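Local coordinates for protein endoglucanase (PDB 5D8Z) that probably hydrolyses internal beta-1,4-glucosidic bonds in cellulose and related glucans, as a family 5 endoglucanase with a TIM-barrel fold, at residues 22-27 with 72-77; 120-125 with 161-166. All blocks are in the same frame, centred on the assembly; numbering follows the deposited sequence.

Overall arrangement
The chain is modelled from Leu22 and enters the barrel at once through strand 24-30. It then runs through helix 59-68 and returns as strand 74-79, where contact 1 closes the first beta-alpha-beta unit of an eight-stranded parallel barrel. Strand 114-119 follows, and the loop leaving it, 120-125, meets the loop after strand 157-160 in contact 2, closing another unit. The two contacts come in series, neither nested nor crossed, with centres about 21 Å apart on opposite sides of the chain's centre. Arg76 of contact 1 bridges them: its NH2 lies 2.9 Å from Asn163 OD1 of contact 2, a probable hydrogen bond near the glycan site.

Contact 1. Residues 22-27 with 72-77; sequences LQFAGV and FNVFRL
Val27 O accepts a backbone hydrogen bond from Arg76 N, joining the first two strands of the TIM barrel. Arg76 N lies 3.1 Å from Val27 O, with an angle of 167° at the hydrogen. The same oxygen also takes a CA-H...O contact from Phe75, and it lies at the edge of the Phe75 ring, near the ring plane. One carbonyl therefore collects the backbone and the aromatic ring of the neighbouring strand. At the start of the pair, Gln23 O sits 2.7 Å from Asn73 ND2, and Ala25 O is 2.9 Å from Asn73 N.

The apolar contacts fall into two groups. Val27 and Phe75 extend together on one side of the sheet, with Val27 CG1 3.5 Å from Phe75 CE1. Phe75 CG lies anti to its own carbonyl carbon (chi1 -60°), which brings the ring alongside the valine. That CG1 also reaches over one face of the Phe72 ring, 4.4 Å from Phe72 CD2, while the ring's edge meets Ala25 O. In the second group Phe24 lies across Val74, and its CD1 approaches Val74 CB at 3.9 Å.

The short strand axes diverge by 43°, in keeping with the twist of a barrel wall. Helix 59-68, the crossover between the strands, covers Val27, Phe72 and Phe75 through Phe66, and Phe75 also touches Met63 and Val67. Strand 303-312 flanks 24-27, pairing with Phe24 and Gly26, and strand 114-119 lies beside 74-77, where Val74 packs on Ser114 and Ile116. Arg76 sends its guanidinium to Asn28, Asp118 and Glu276.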
loop_
_atom_site.group_PDB
_atom_site.type_symbol
_atom_site.label_atom_id
_atom_site.label_comp_id
_atom_site.label_asym_id
_atom_site.label_seq_id
_atom_site.Cartn_x
_atom_site.Cartn_y
_atom_site.Cartn_z
ATOM N N LEU A 22 3.569 12.066 9.262
ATOM C CA LEU A 22 2.797 13.023 10.143
ATOM C C LEU A 22 1.397 13.315 9.615
ATOM O O LEU A 22 0.433 13.356 10.407
ATOM C CB LEU A 22 3.594 14.301 10.413
ATOM C CG LEU A 22 3.098 15.472 11.271
ATOM C CD1 LEU A 22 4.148 16.066 12.237
ATOM C CD2 LEU A 22 2.613 16.534 10.294
ATOM N N GLN A 23 1.230 13.477 8.307
ATOM C CA GLN A 23 -0.140 13.577 7.783
ATOM C C GLN A 23 -0.933 12.254 7.924
ATOM O O GLN A 23 -2.101 12.288 8.266
ATOM C CB GLN A 23 -0.177 14.016 6.324
ATOM C CG GLN A 23 -1.560 14.552 5.929
ATOM C CD GLN A 23 -1.796 14.754 4.424
ATOM O OE1 GLN A 23 -0.860 14.791 3.599
ATOM N NE2 GLN A 23 -3.072 14.882 4.063
ATOM N N PHE A 24 -0.307 11.106 7.634
ATOM C CA PHE A 24 -0.999 9.809 7.630
ATOM C C PHE A 24 -0.241 8.818 8.443
ATOM O O PHE A 24 0.960 8.761 8.358
ATOM C CB PHE A 24 -1.116 9.243 6.225
ATOM C CG PHE A 24 -2.108 9.972 5.365
ATOM C CD1 PHE A 24 -3.449 9.820 5.573
ATOM C CD2 PHE A 24 -1.688 10.823 4.361
ATOM C CE1 PHE A 24 -4.368 10.484 4.792
ATOM C CE2 PHE A 24 -2.591 11.493 3.574
ATOM C CZ PHE A 24 -3.935 11.332 3.788
ATOM N N ALA A 25 -0.950 8.037 9.246
ATOM C CA ALA A 25 -0.375 6.798 9.783
ATOM C C ALA A 25 -1.443 5.711 9.801
ATOM O O ALA A 25 -2.567 5.955 10.214
ATOM C CB ALA A 25 0.210 7.018 11.156
ATOM N N GLY A 26 -1.101 4.526 9.302
ATOM C CA GLY A 26 -2.098 3.483 9.053
ATOM C C GLY A 26 -1.580 2.070 9.169
ATOM O O GLY A 26 -0.404 1.818 9.456
ATOM N N VAL A 27 -2.458 1.124 8.922
ATOM C CA VAL A 27 -2.027 -0.253 8.884
ATOM C C VAL A 27 -2.660 -0.995 7.686
ATOM O O VAL A 27 -3.755 -0.631 7.209
ATOM C CB VAL A 27 -2.243 -0.905 10.284
ATOM C CG1 VAL A 27 -3.440 -0.304 10.997
ATOM C CG2 VAL A 27 -2.340 -2.412 10.222
ATOM N N PHE A 72 -4.649 6.163 14.368
ATOM C CA PHE A 72 -4.476 5.859 12.957
ATOM C C PHE A 72 -5.555 6.547 12.166
ATOM O O PHE A 72 -6.608 6.885 12.700
ATOM C CB PHE A 72 -4.507 4.347 12.716
ATOM C CG PHE A 72 -3.282 3.631 13.230
ATOM C CD1 PHE A 72 -2.046 3.875 12.684
ATOM C CD2 PHE A 72 -3.374 2.690 14.247
ATOM C CE1 PHE A 72 -0.927 3.224 13.144
ATOM C CE2 PHE A 72 -2.245 2.011 14.692
ATOM C CZ PHE A 72 -1.020 2.290 14.149
ATOM N N ASN A 73 -5.321 6.589 10.869
ATOM C CA ASN A 73 -5.734 7.649 9.980
ATOM C C ASN A 73 -6.151 7.191 8.611
ATOM O O ASN A 73 -6.967 7.817 7.954
ATOM C CB ASN A 73 -4.467 8.417 9.724
ATOM C CG ASN A 73 -4.708 9.839 9.535
ATOM O OD1 ASN A 73 -5.821 10.233 9.239
ATOM N ND2 ASN A 73 -3.674 10.644 9.714
ATOM N N VAL A 74 -5.454 6.149 8.149
ATOM C CA VAL A 74 -5.634 5.554 6.838
ATOM C C VAL A 74 -5.445 4.029 6.967
ATOM O O VAL A 74 -4.746 3.566 7.850
ATOM C CB VAL A 74 -4.590 6.127 5.865
ATOM C CG1 VAL A 74 -3.192 5.745 6.300
ATOM C CG2 VAL A 74 -4.807 5.657 4.442
ATOM N N PHE A 75 -6.057 3.262 6.071
ATOM C CA PHE A 75 -5.818 1.826 5.990
ATOM C C PHE A 75 -5.549 1.423 4.583
ATOM O O PHE A 75 -6.042 2.017 3.645
ATOM C CB PHE A 75 -6.992 1.049 6.587
ATOM C CG PHE A 75 -7.200 1.388 8.017
ATOM C CD1 PHE A 75 -6.213 1.082 8.948
ATOM C CD2 PHE A 75 -8.280 2.116 8.414
ATOM C CE1 PHE A 75 -6.340 1.449 10.274
ATOM C CE2 PHE A 75 -8.433 2.494 9.743
ATOM C CZ PHE A 75 -7.456 2.159 10.675
ATOM N N ARG A 76 -4.731 0.410 4.443
ATOM C CA ARG A 76 -4.374 -0.039 3.142
ATOM C C ARG A 76 -4.987 -1.396 2.959
ATOM O O ARG A 76 -4.802 -2.258 3.797
ATOM C CB ARG A 76 -2.876 -0.106 3.026
ATOM C CG ARG A 76 -2.416 -0.426 1.631
ATOM C CD ARG A 76 -0.967 -0.086 1.488
ATOM N NE ARG A 76 -0.449 -0.357 0.166
ATOM C CZ ARG A 76 0.266 -1.425 -0.151
ATOM N NH1 ARG A 76 0.508 -2.385 0.740
ATOM N NH2 ARG A 76 0.736 -1.537 -1.380
ATOM N N LEU A 77 -5.680 -1.578 1.840
ATOM C CA LEU A 77 -6.565 -2.711 1.613
ATOM C C LEU A 77 -6.139 -3.468 0.377
ATOM O O LEU A 77 -6.661 -3.213 -0.733
ATOM C CB LEU A 77 -7.997 -2.231 1.378
ATOM C CG LEU A 77 -8.628 -1.275 2.369
ATOM C CD1 LEU A 77 -10.074 -1.066 1.951
ATOM C CD2 LEU A 77 -8.514 -1.813 3.774
#

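Contact 2. Residues 120-125 with 161-166; sequences HNYARF and VMNEPH. With BGC (beta-D-glucopyranose), chain C.
The Asn-Glu-Pro sequence after the fourth barrel strand, a family 5 signature, packs against a type I' turn from Asn121 to Arg124. Asn163 lays its amide flat on the His120 ring, planes 15° apart, with ND2 over the ring centre. CG anti to the backbone N (chi1 179°) places it over the imidazole face, and OD1 is engaged by Arg76. Asn163 ND2 also sits over one face of the Tyr122 ring near its rim, planes almost perpendicular; Tyr122 N makes a weak 3.0 Å bond to Asn163 O. Ala123 N makes a weak bond to Met162 SD.

Arg124 converges on His166 O with both terminal nitrogens, NH1 at 2.8 Å and NH2 at 3.2 Å, in the guanidinium plane, while NH1 also reaches Tyr122 O. The guanidinium lies flat over the His166 ring, centres 4.3 Å apart. A leucine here would probably leave His166 O and Tyr122 O short of donors and one imidazole face unstacked, though Ser38 and Trp202 would still hold that ring.

Glu164 OE1 accepts a 3.1 Å hydrogen bond from glucose O4, and OE2 is held by His235. Such placement beside Glu276 is consistent with the acid/base role of this glutamate in family 5 relatives.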
loop_
_atom_site.group_PDB
_atom_site.type_symbol
_atom_site.label_atom_id
_atom_site.label_comp_id
_atom_site.label_asym_id
_atom_site.label_seq_id
_atom_site.Cartn_x
_atom_site.Cartn_y
_atom_site.Cartn_z
ATOM N N HIS A 120 -2.693 -5.563 -5.693
ATOM C CA HIS A 120 -1.551 -6.274 -5.134
ATOM C C HIS A 120 -0.941 -7.282 -6.089
ATOM O O HIS A 120 -0.835 -8.447 -5.781
ATOM C CB HIS A 120 -2.001 -6.986 -3.881
ATOM C CG HIS A 120 -0.937 -7.083 -2.839
ATOM N ND1 HIS A 120 -0.669 -6.056 -1.956
ATOM C CD2 HIS A 120 -0.076 -8.078 -2.533
ATOM C CE1 HIS A 120 0.309 -6.415 -1.147
ATOM N NE2 HIS A 120 0.691 -7.633 -1.482
ATOM N N ASN A 121 -0.483 -6.818 -7.240
ATOM C CA ASN A 121 -0.035 -7.713 -8.295
ATOM C C ASN A 121 1.420 -7.728 -8.726
ATOM O O ASN A 121 1.740 -8.492 -9.629
ATOM C CB ASN A 121 -0.885 -7.480 -9.512
ATOM C CG ASN A 121 -2.046 -8.396 -9.541
ATOM O OD1 ASN A 121 -2.057 -9.361 -10.285
ATOM N ND2 ASN A 121 -2.999 -8.146 -8.678
ATOM N N TYR A 122 2.305 -6.944 -8.104
ATOM C CA TYR A 122 3.746 -7.007 -8.434
ATOM C C TYR A 122 3.986 -6.704 -9.912
ATOM O O TYR A 122 4.840 -7.288 -10.559
ATOM C CB TYR A 122 4.310 -8.383 -8.073
ATOM C CG TYR A 122 3.980 -8.763 -6.656
ATOM C CD1 TYR A 122 2.780 -9.418 -6.340
ATOM C CD2 TYR A 122 4.845 -8.424 -5.602
ATOM C CE1 TYR A 122 2.473 -9.746 -5.024
ATOM C CE2 TYR A 122 4.555 -8.773 -4.297
ATOM C CZ TYR A 122 3.369 -9.430 -4.016
ATOM O OH TYR A 122 3.078 -9.754 -2.715
ATOM N N ALA A 123 3.178 -5.800 -10.442
ATOM C CA ALA A 123 3.241 -5.400 -11.852
ATOM C C ALA A 123 3.031 -6.538 -12.824
ATOM O O ALA A 123 3.320 -6.392 -14.009
ATOM C CB ALA A 123 4.559 -4.679 -12.165
ATOM N N ARG A 124 2.498 -7.651 -12.347
ATOM C CA ARG A 124 2.297 -8.809 -13.209
ATOM C C ARG A 124 0.862 -9.308 -13.236
ATOM O O ARG A 124 0.018 -8.899 -12.439
ATOM C CB ARG A 124 3.205 -9.922 -12.757
ATOM C CG ARG A 124 4.647 -9.678 -13.078
ATOM C CD ARG A 124 5.529 -10.522 -12.206
ATOM N NE ARG A 124 6.882 -10.434 -12.705
ATOM C CZ ARG A 124 7.747 -9.479 -12.401
ATOM N NH1 ARG A 124 7.411 -8.491 -11.566
ATOM N NH2 ARG A 124 8.963 -9.503 -12.935
ATOM N N PHE A 125 0.609 -10.187 -14.195
ATOM C CA PHE A 125 -0.640 -10.948 -14.302
ATOM C C PHE A 125 -0.254 -12.341 -14.810
ATOM O O PHE A 125 0.260 -12.502 -15.919
ATOM C CB PHE A 125 -1.623 -10.268 -15.270
ATOM C CG PHE A 125 -3.026 -10.807 -15.179
ATOM C CD1 PHE A 125 -3.938 -10.262 -14.275
ATOM C CD2 PHE A 125 -3.435 -11.865 -15.986
ATOM C CE1 PHE A 125 -5.228 -10.773 -14.172
ATOM C CE2 PHE A 125 -4.711 -12.369 -15.892
ATOM C CZ PHE A 125 -5.615 -11.824 -14.985
ATOM N N VAL A 161 -1.637 2.382 -7.355
ATOM C CA VAL A 161 -1.605 1.870 -8.717
ATOM C C VAL A 161 -1.138 0.432 -8.759
ATOM O O VAL A 161 -1.771 -0.400 -9.383
ATOM C CB VAL A 161 -0.684 2.728 -9.616
ATOM C CG1 VAL A 161 -0.449 2.060 -10.953
ATOM C CG2 VAL A 161 -1.287 4.102 -9.859
ATOM N N MET A 162 -0.036 0.130 -8.095
ATOM C CA MET A 162 0.467 -1.213 -8.135
ATOM C C MET A 162 1.411 -1.508 -7.010
ATOM O O MET A 162 2.309 -0.734 -6.724
ATOM C CB MET A 162 1.209 -1.448 -9.437
ATOM C CG MET A 162 1.855 -2.828 -9.540
ATOM S SD MET A 162 0.703 -4.214 -9.476
ATOM C CE MET A 162 -0.394 -3.786 -10.823
ATOM N N ASN A 163 1.237 -2.680 -6.420
ATOM C CA ASN A 163 2.030 -3.082 -5.295
ATOM C C ASN A 163 3.325 -3.732 -5.710
ATOM O O ASN A 163 3.322 -4.673 -6.475
ATOM C CB ASN A 163 1.284 -4.095 -4.481
ATOM C CG ASN A 163 2.083 -4.550 -3.307
ATOM O OD1 ASN A 163 2.283 -3.795 -2.366
ATOM N ND2 ASN A 163 2.557 -5.779 -3.350
ATOM N N GLU A 164 4.425 -3.235 -5.167
ATOM C CA GLU A 164 5.767 -3.839 -5.299
ATOM C C GLU A 164 6.237 -4.379 -6.651
ATOM O O GLU A 164 6.613 -5.540 -6.759
ATOM C CB GLU A 164 5.959 -4.890 -4.216
ATOM C CG GLU A 164 6.172 -4.264 -2.859
ATOM C CD GLU A 164 6.546 -5.272 -1.779
ATOM O OE1 GLU A 164 6.471 -6.485 -2.057
ATOM O OE2 GLU A 164 6.915 -4.846 -0.643
ATOM N N PRO A 165 6.281 -3.529 -7.672
ATOM C CA PRO A 165 6.970 -3.947 -8.886
ATOM C C PRO A 165 8.398 -4.388 -8.584
ATOM O O PRO A 165 9.072 -3.791 -7.742
ATOM C CB PRO A 165 7.004 -2.690 -9.740
ATOM C CG PRO A 165 6.007 -1.726 -9.153
ATOM C CD PRO A 165 5.670 -2.189 -7.772
ATOM N N HIS A 166 8.841 -5.443 -9.242
ATOM C CA HIS A 166 10.156 -5.945 -9.027
ATOM C C HIS A 166 10.608 -6.644 -10.272
ATOM O O HIS A 166 9.796 -7.009 -11.102
ATOM C CB HIS A 166 10.184 -6.885 -7.853
ATOM C CG HIS A 166 9.543 -8.208 -8.117
ATOM N ND1 HIS A 166 10.215 -9.253 -8.709
ATOM C CD2 HIS A 166 8.299 -8.663 -7.844
ATOM C CE1 HIS A 166 9.408 -10.292 -8.804
ATOM N NE2 HIS A 166 8.239 -9.960 -8.287
HETATM C C2 BGC C . 9.323 -10.623 -0.248
HETATM C C3 BGC C . 7.959 -9.964 0.052
HETATM C C4 BGC C . 8.089 -8.541 0.567
HETATM C C5 BGC C . 9.065 -7.730 -0.310
HETATM C C6 BGC C . 9.411 -6.390 0.335
HETATM C C1 BGC C . 10.349 -9.728 -0.993
HETATM O O2 BGC C . 9.074 -11.800 -1.025
HETATM O O3 BGC C . 7.211 -10.663 1.068
HETATM O O4 BGC C . 6.743 -8.017 0.678
HETATM O O5 BGC C . 10.333 -8.379 -0.510
HETATM O O6 BGC C . 10.801 -6.298 0.667
#